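Local structure of ribonuclease J (Methanolobus psychrophilus R15, 5HAB) at residues R39-I44 against I53-R58; R98-T103 against A122-T127. The protein probably degrades RNA as an exoribonuclease of the metallo-beta-lactamase family that carries a beta-CASP domain. The protein carries 1 engineered substitution. All blocks are in the same frame, centred on the assembly; numbering follows the deposited sequence.

Contact 1 (R39-I44 against I53-R58); sequences RNMTAI and IDMGIR. With SO4 (sulfate ion), chain G.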
loop_
_atom_site.group_PDB
_atom_site.type_symbol
_atom_site.label_atom_id
_atom_site.label_comp_id
_atom_site.label_asym_id
_atom_site.label_seq_id
_atom_site.Cartn_x
_atom_site.Cartn_y
_atom_site.Cartn_z
ATOM N N ARG B 39 11.025 23.560 0.660
ATOM C CA ARG B 39 11.699 24.821 0.325
ATOM C C ARG B 39 10.745 25.858 -0.287
ATOM O O ARG B 39 10.923 26.298 -1.419
ATOM C CB ARG B 39 12.886 24.557 -0.618
ATOM C CG ARG B 39 12.562 23.805 -1.904
ATOM C CD ARG B 39 13.689 23.949 -2.921
ATOM N NE ARG B 39 13.410 23.218 -4.153
ATOM C CZ ARG B 39 14.264 23.105 -5.166
ATOM N NH1 ARG B 39 15.463 23.674 -5.096
ATOM N NH2 ARG B 39 13.921 22.423 -6.251
ATOM N N ASN B 40 9.736 26.256 0.474
ATOM C CA ASN B 40 8.725 27.174 -0.035
ATOM C C ASN B 40 9.214 28.605 -0.237
ATOM O O ASN B 40 9.803 29.210 0.656
ATOM C CB ASN B 40 7.523 27.169 0.901
ATOM C CG ASN B 40 6.892 25.801 1.004
ATOM O OD1 ASN B 40 6.271 25.323 0.056
ATOM N ND2 ASN B 40 7.084 25.145 2.138
ATOM N N MET B 41 8.943 29.140 -1.420
ATOM C CA MET B 41 9.149 30.554 -1.679
ATOM C C MET B 41 8.281 31.001 -2.849
ATOM O O MET B 41 8.318 30.410 -3.941
ATOM C CB MET B 41 10.618 30.859 -1.973
ATOM C CG MET B 41 10.882 32.339 -2.223
ATOM S SD MET B 41 12.600 32.769 -2.584
ATOM C CE MET B 41 13.449 32.283 -1.110
ATOM N N THR B 42 7.502 32.048 -2.610
ATOM C CA THR B 42 6.640 32.618 -3.640
ATOM C C THR B 42 6.979 34.100 -3.792
ATOM O O THR B 42 7.459 34.719 -2.853
ATOM C CB THR B 42 5.141 32.424 -3.292
ATOM O OG1 THR B 42 4.855 31.023 -3.191
ATOM C CG2 THR B 42 4.224 33.053 -4.344
ATOM N N ALA B 43 6.783 34.661 -4.978
ATOM C CA ALA B 43 6.988 36.092 -5.156
ATOM C C ALA B 43 5.767 36.713 -5.817
ATOM O O ALA B 43 5.321 36.254 -6.861
ATOM C CB ALA B 43 8.251 36.364 -5.980
ATOM N N ILE B 44 5.214 37.740 -5.182
ATOM C CA ILE B 44 4.061 38.452 -5.712
ATOM C C ILE B 44 4.522 39.794 -6.267
ATOM O O ILE B 44 4.959 40.661 -5.520
ATOM C CB ILE B 44 2.977 38.663 -4.636
ATOM C CG1 ILE B 44 2.596 37.340 -3.963
ATOM C CG2 ILE B 44 1.753 39.353 -5.236
ATOM C CD1 ILE B 44 2.063 36.298 -4.919
ATOM N N ILE B 53 7.135 35.993 -0.345
ATOM C CA ILE B 53 6.418 35.309 0.723
ATOM C C ILE B 53 7.096 33.973 1.025
ATOM O O ILE B 53 7.148 33.068 0.172
ATOM C CB ILE B 53 4.937 35.107 0.379
ATOM C CG1 ILE B 53 4.308 36.419 -0.096
ATOM C CG2 ILE B 53 4.187 34.589 1.591
ATOM C CD1 ILE B 53 2.798 36.336 -0.288
ATOM N N ASP B 54 7.656 33.912 2.234
ATOM C CA ASP B 54 8.279 32.728 2.824
ATOM C C ASP B 54 9.557 32.312 2.104
ATOM O O ASP B 54 9.711 32.520 0.905
ATOM C CB ASP B 54 7.278 31.566 2.866
ATOM C CG ASP B 54 6.127 31.826 3.832
ATOM O OD1 ASP B 54 6.378 32.370 4.931
ATOM O OD2 ASP B 54 4.971 31.495 3.496
ATOM N N MET B 55 10.475 31.723 2.862
ATOM C CA MET B 55 11.748 31.252 2.346
ATOM C C MET B 55 12.118 29.990 3.127
ATOM O O MET B 55 12.851 30.050 4.119
ATOM C CB MET B 55 12.842 32.320 2.492
ATOM C CG MET B 55 12.552 33.641 1.773
ATOM S SD MET B 55 13.926 34.816 1.782
ATOM C CE MET B 55 15.257 33.718 2.185
ATOM N N GLY B 56 11.614 28.845 2.677
ATOM C CA GLY B 56 11.756 27.610 3.430
ATOM C C GLY B 56 12.913 26.719 3.035
ATOM O O GLY B 56 13.596 26.972 2.045
ATOM N N ILE B 57 13.150 25.682 3.831
ATOM C CA ILE B 57 14.177 24.698 3.514
ATOM C C ILE B 57 13.537 23.311 3.370
ATOM O O ILE B 57 12.503 23.037 3.980
ATOM C CB ILE B 57 15.298 24.711 4.584
ATOM C CG1 ILE B 57 16.492 23.866 4.137
ATOM C CG2 ILE B 57 14.771 24.250 5.932
ATOM C CD1 ILE B 57 17.680 23.949 5.058
ATOM N N ARG B 58 14.138 22.455 2.544
ATOM C CA ARG B 58 13.711 21.062 2.410
ATOM C C ARG B 58 14.756 20.139 3.044
ATOM O O ARG B 58 15.864 20.000 2.529
ATOM C CB ARG B 58 13.496 20.696 0.939
ATOM C CG ARG B 58 13.089 19.251 0.718
ATOM C CD ARG B 58 13.036 18.882 -0.763
ATOM N NE ARG B 58 12.659 17.481 -0.943
ATOM C CZ ARG B 58 12.550 16.869 -2.119
ATOM N NH1 ARG B 58 12.784 17.531 -3.246
ATOM N NH2 ARG B 58 12.199 15.591 -2.165
HETATM S S SO4 G . 12.247 13.765 -5.160
HETATM O O1 SO4 G . 13.608 13.642 -4.647
HETATM O O2 SO4 G . 11.880 15.179 -5.217
HETATM O O3 SO4 G . 11.334 13.036 -4.275
HETATM O O4 SO4 G . 12.194 13.205 -6.509
#
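With CG anti to the backbone N (chi1 -179°) and a bend only at chi3, Met-41 runs alongside Met-55, pointing the same way, and presses its CE methyl against the CB and CG of that residue. The modelled CE to CG separation is tighter than ordinary van der Waals contact, and its exact value is doubtful. Farther along the hairpin, Ile-44 and Ile-53 meet at a slant, CG1 of Ile-44 lying 3.8 Å from CD1 of Ile-53.

The backbones run antiparallel. Thr-42 and Ile-53 form a hydrogen-bonded pair: Thr-42 N reaches Ile-53 O at 3.0 Å, and Ile-53 N reaches Thr-42 O at 2.8 Å in an almost straight bond. Toward Arg-58, Gly-56 N donates to Asn-40 O at 2.7 Å. Gly-56, without a side chain, lets the two segments come close, and Arg-39 CA lies 3.3 Å from Gly-56 O.

Arg-58, extended throughout, presents the edge of its guanidinium to a sulfate, probably from the crystallisation liquor: NH1 and NH2 both donate to its O2, at 3.2 and 3.1 Å. Arg-61 shares this anion, and Asp-60 takes Arg-58 NE in a salt bridge.

Helix 113-116 meets the two methionines, whereas Thr-42, Ile-44 and Ile-53 pack on strands 179-186 and 189-194 of the second sheet.

Contact 2 (R98-T103 against A122-T127); sequences RAIVCT and APIIAT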
loop_
_atom_site.group_PDB
_atom_site.type_symbol
_atom_site.label_atom_id
_atom_site.label_comp_id
_atom_site.label_asym_id
_atom_site.label_seq_id
_atom_site.Cartn_x
_atom_site.Cartn_y
_atom_site.Cartn_z
ATOM N N ARG B 98 10.464 44.625 -2.330
ATOM C CA ARG B 98 10.212 45.668 -1.349
ATOM C C ARG B 98 9.999 45.125 0.058
ATOM O O ARG B 98 10.155 45.859 1.035
ATOM C CB ARG B 98 8.994 46.495 -1.770
ATOM C CG ARG B 98 9.153 47.219 -3.103
ATOM C CD ARG B 98 10.271 48.256 -3.046
ATOM N NE ARG B 98 10.525 48.878 -4.345
ATOM C CZ ARG B 98 11.592 49.627 -4.621
ATOM N NH1 ARG B 98 12.511 49.850 -3.689
ATOM N NH2 ARG B 98 11.744 50.152 -5.831
ATOM N N ALA B 99 9.643 43.847 0.166
ATOM C CA ALA B 99 9.416 43.234 1.474
ATOM C C ALA B 99 9.473 41.715 1.407
ATOM O O ALA B 99 9.246 41.118 0.358
ATOM C CB ALA B 99 8.076 43.681 2.050
ATOM N N ILE B 100 9.782 41.100 2.542
ATOM C CA ILE B 100 9.784 39.651 2.675
ATOM C C ILE B 100 8.814 39.242 3.780
ATOM O O ILE B 100 9.052 39.526 4.950
ATOM C CB ILE B 100 11.193 39.132 2.963
ATOM C CG1 ILE B 100 12.131 39.489 1.807
ATOM C CG2 ILE B 100 11.172 37.635 3.214
ATOM C CD1 ILE B 100 13.559 39.028 2.016
ATOM N N VAL B 101 7.712 38.595 3.417
ATOM C CA VAL B 101 6.750 38.151 4.424
ATOM C C VAL B 101 7.013 36.702 4.817
ATOM O O VAL B 101 7.259 35.851 3.963
ATOM C CB VAL B 101 5.300 38.322 3.937
ATOM C CG1 VAL B 101 4.323 37.775 4.974
ATOM C CG2 VAL B 101 4.997 39.785 3.667
ATOM N N CYS B 102 6.998 36.442 6.121
ATOM C CA CYS B 102 7.048 35.080 6.636
ATOM C C CYS B 102 5.759 34.787 7.385
ATOM O O CYS B 102 5.496 35.378 8.433
ATOM C CB CYS B 102 8.252 34.882 7.544
ATOM S SG CYS B 102 9.821 34.900 6.670
ATOM N N THR B 103 4.958 33.868 6.850
ATOM C CA THR B 103 3.623 33.640 7.388
ATOM C C THR B 103 3.660 32.851 8.694
ATOM O O THR B 103 2.695 32.876 9.456
ATOM C CB THR B 103 2.729 32.900 6.378
ATOM O OG1 THR B 103 3.452 31.793 5.829
ATOM C CG2 THR B 103 2.308 33.836 5.253
ATOM N N ALA B 122 15.330 44.659 1.606
ATOM C CA ALA B 122 13.946 44.668 2.060
ATOM C C ALA B 122 13.851 44.206 3.511
ATOM O O ALA B 122 14.653 43.387 3.958
ATOM C CB ALA B 122 13.085 43.784 1.154
ATOM N N PRO B 123 12.890 44.759 4.261
ATOM C CA PRO B 123 12.609 44.293 5.622
ATOM C C PRO B 123 11.847 42.969 5.615
ATOM O O PRO B 123 11.175 42.652 4.633
ATOM C CB PRO B 123 11.742 45.407 6.195
ATOM C CG PRO B 123 10.997 45.904 5.010
ATOM C CD PRO B 123 11.948 45.810 3.842
ATOM N N ILE B 124 11.941 42.216 6.703
ATOM C CA ILE B 124 11.174 40.989 6.862
ATOM C C ILE B 124 9.953 41.280 7.719
ATOM O O ILE B 124 10.088 41.785 8.825
ATOM C CB ILE B 124 12.032 39.883 7.481
ATOM C CG1 ILE B 124 13.193 39.530 6.550
ATOM C CG2 ILE B 124 11.181 38.660 7.779
ATOM C CD1 ILE B 124 14.195 38.579 7.156
ATOM N N ILE B 125 8.763 40.974 7.218
ATOM C CA ILE B 125 7.546 41.273 7.961
ATOM C C ILE B 125 6.950 39.974 8.488
ATOM O O ILE B 125 6.794 39.005 7.740
ATOM C CB ILE B 125 6.527 42.027 7.102
ATOM C CG1 ILE B 125 7.173 43.249 6.448
ATOM C CG2 ILE B 125 5.326 42.434 7.944
ATOM C CD1 ILE B 125 6.332 43.858 5.344
ATOM N N ALA B 126 6.625 39.947 9.777
ATOM C CA ALA B 126 6.133 38.714 10.384
ATOM C C ALA B 126 5.410 38.968 11.701
ATOM O O ALA B 126 5.415 40.083 12.220
ATOM C CB ALA B 126 7.286 37.738 10.596
ATOM N N THR B 127 4.770 37.930 12.225
ATOM C CA THR B 127 4.114 38.013 13.523
ATOM C C THR B 127 5.156 38.036 14.638
ATOM O O THR B 127 6.274 37.552 14.442
ATOM C CB THR B 127 3.152 36.827 13.735
ATOM O OG1 THR B 127 3.890 35.599 13.676
ATOM C CG2 THR B 127 2.057 36.832 12.682
HETATM O O HOH W 1 4.240 35.151 10.796
#
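Ala-122 points its CB at the backbone of Arg-98, 3.5 Å from the carbonyl carbon C of that residue. The ring of Pro-123 follows, with CD at 3.3 Å from Arg-98 O, and Pro-123 O then accepts Ile-100 N at 3.0 Å, nearly in line with its C=O bond. At Ile-124 the parallel pairing with Ile-100 begins. The Ile-124 CG1 branch lies beside Ile-100 CB; CG1 stands next to the backbone N (chi1 -63°), which leaves CG2 anti to that N and 4.1 Å from Cys-102 SG. Ile-125 is gripped at both its backbone polar atoms by strand 98-102: N donates to Ile-100 O at 2.7 Å, and O receives Cys-102 N at 3.0 Å. Its CD1 reaches back along the other face to the Ala-99 methyl, 3.7 Å from CB. Ala-126 packs its CB near Cys-102 O, and at Thr-127, the N-cap of helix 128-138, a water accepts from N while donating to Cys-102 O.

Ile-100, Cys-102, Ile-124 and Ala-126 share the face on which helix 128-138 packs; Val-101 and Ile-125 meet strand 166-172 of the second sheet. Two neighbouring parallel strands joined through helices make a beta-alpha-beta crossover, here in the alpha-beta/beta-alpha sandwich of the metallo-beta-lactamase fold.

Overall arrangement
From the N terminus the chain first reaches contact 1, which closes the hairpin of strands 41-46 and 49-53. Contact 2 opens only after that loop is complete and closes a longer one, carrying helices 107-110 and 113-116, so the two are in series and neither nest nor cross. They meet in one sheet, where strand 49-53 lies between strands 41-46 and 96-102. Asp-54 makes the seam: its N probably bonds to Val-101 O (2.6 Å) and its OD2 to Thr-103 OG1 (2.8 Å). This joins the end of the hairpin to the segment leading into Asp-108 and His-109, which probably belong to the metal-binding motif of the family.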